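Local coordinates for tyrosinase (Burkholderia thailandensis, PDB 5ZRD), which probably uses a pair of copper ions to hydroxylate monophenols to catechols and to oxidise these on to quinones, as tyrosinases do, at residues E210-N213 with S214-A218. Numbering follows the deposited sequence.
Sequences ELLN and SNVRA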
loop_
_atom_site.group_PDB
_atom_site.type_symbol
_atom_site.label_atom_id
_atom_site.label_comp_id
_atom_site.label_asym_id
_atom_site.label_seq_id
_atom_site.Cartn_x
_atom_site.Cartn_y
_atom_site.Cartn_z
ATOM N N GLU A 210 42.045 26.008 -8.758
ATOM C CA GLU A 210 42.012 27.175 -9.689
ATOM C C GLU A 210 40.691 27.179 -10.466
ATOM O O GLU A 210 40.039 28.232 -10.574
ATOM C CB GLU A 210 43.222 27.193 -10.637
ATOM C CG GLU A 210 44.530 27.520 -9.914
ATOM C CD GLU A 210 45.811 27.324 -10.716
ATOM O OE1 GLU A 210 45.746 27.327 -11.957
ATOM O OE2 GLU A 210 46.873 27.159 -10.085
ATOM N N LEU A 211 40.310 26.018 -11.001
ATOM C CA LEU A 211 39.067 25.921 -11.743
ATOM C C LEU A 211 37.878 26.313 -10.849
ATOM O O LEU A 211 36.943 27.028 -11.302
ATOM C CB LEU A 211 38.905 24.492 -12.265
ATOM C CG LEU A 211 39.778 24.126 -13.470
ATOM C CD1 LEU A 211 39.645 22.644 -13.790
ATOM C CD2 LEU A 211 39.415 24.953 -14.695
ATOM N N LEU A 212 37.894 25.857 -9.598
ATOM C CA LEU A 212 36.771 26.126 -8.717
ATOM C C LEU A 212 36.745 27.636 -8.450
ATOM O O LEU A 212 35.701 28.265 -8.506
ATOM C CB LEU A 212 36.911 25.292 -7.440
ATOM C CG LEU A 212 36.014 25.687 -6.262
ATOM C CD1 LEU A 212 34.547 25.639 -6.645
ATOM C CD2 LEU A 212 36.251 24.789 -5.085
ATOM N N ASN A 213 37.896 28.233 -8.215
ATOM C CA ASN A 213 37.901 29.634 -7.789
ATOM C C ASN A 213 37.400 30.488 -8.947
ATOM O O ASN A 213 36.621 31.451 -8.799
ATOM C CB ASN A 213 39.269 30.073 -7.251
ATOM C CG ASN A 213 39.456 29.622 -5.822
ATOM O OD1 ASN A 213 38.460 29.433 -5.109
ATOM N ND2 ASN A 213 40.700 29.418 -5.411
ATOM N N SER A 214 37.775 30.042 -10.119
ATOM C CA SER A 214 37.437 30.771 -11.320
ATOM C C SER A 214 35.927 30.645 -11.628
ATOM O O SER A 214 35.269 31.624 -12.021
ATOM C CB SER A 214 38.335 30.267 -12.424
ATOM O OG SER A 214 37.713 30.471 -13.651
ATOM N N ASN A 215 35.368 29.442 -11.445
ATOM C CA ASN A 215 33.903 29.213 -11.535
ATOM C C ASN A 215 33.198 30.087 -10.495
ATOM O O ASN A 215 32.251 30.781 -10.833
ATOM C CB ASN A 215 33.564 27.731 -11.350
ATOM C CG ASN A 215 32.150 27.323 -11.704
ATOM O OD1 ASN A 215 31.492 26.592 -10.951
ATOM N ND2 ASN A 215 31.675 27.753 -12.845
ATOM N N VAL A 216 33.706 30.155 -9.271
ATOM C CA VAL A 216 32.991 30.942 -8.294
ATOM C C VAL A 216 33.024 32.407 -8.736
ATOM O O VAL A 216 32.004 33.114 -8.593
ATOM C CB VAL A 216 33.550 30.727 -6.881
ATOM C CG1 VAL A 216 33.087 31.799 -5.910
ATOM C CG2 VAL A 216 33.161 29.346 -6.366
ATOM N N ARG A 217 34.157 32.858 -9.306
ATOM C CA ARG A 217 34.259 34.302 -9.693
ATOM C C ARG A 217 33.288 34.644 -10.839
ATOM O O ARG A 217 32.711 35.740 -10.896
ATOM C CB ARG A 217 35.690 34.638 -10.106
ATOM C CG ARG A 217 36.690 34.718 -8.960
ATOM C CD ARG A 217 38.070 35.084 -9.498
ATOM N NE ARG A 217 38.068 36.465 -9.980
ATOM C CZ ARG A 217 38.835 36.935 -10.970
ATOM N NH1 ARG A 217 39.855 36.224 -11.431
ATOM N NH2 ARG A 217 38.519 38.085 -11.537
ATOM N N ALA A 218 33.126 33.699 -11.756
ATOM C CA ALA A 218 32.282 33.874 -12.942
ATOM C C ALA A 218 30.814 33.926 -12.523
ATOM O O ALA A 218 30.069 34.724 -13.011
ATOM C CB ALA A 218 32.501 32.747 -13.930
#
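Two consecutive turns of the alpha helix 205-221, within the common central domain of tyrosinase, meet here through the i to i+4 pairs Leu212–Val216 and Asn213–Arg217. Val216 N donates to Leu212 O at 2.9 Å, and the three neighbouring pairs, Glu210–Ser214, Leu211–Asn215 and Asn213–Arg217, are bonded in the same way, each backbone N to the carbonyl oxygen four residues earlier. Over the Leu212–Val216 bond the two side chains run side by side and point the same way, CD1 of Leu212 resting 4.0 Å from CG2 of Val216. In Leu212 the branch CG is swung opposite the backbone N (chi1 166°), while in Val216 CG2 lies beside its own N, facing back along the helix; the same methyl also sits 3.5 Å from Leu212 O. Both residues are buried, and the side chain of Val216 comes within about 10 Å of that of His281, a copper ligand, with the nearest copper ion itself about 14 Å from the Val216 side chain. Asn213 O also has a side chain close by: the aliphatic part of Arg217 starts out beside its backbone N (chi1 -73°), which brings CG to 3.3 Å from Asn213 O. Farther out the Arg217 chain bends at chi3, and its guanidinium binds Leu125 O through NE and, weakly, Thr226 O through NH2. Asn213 is likewise tied outside the helix, its OD1 accepting the N-H of Ile129; Arg217 thus reaches Leu125 of helix 122-127, and Asn213 reaches Ile129, just beyond that helix's end. One turn back from Ser214, its CB lies 3.2 Å from Glu210 O.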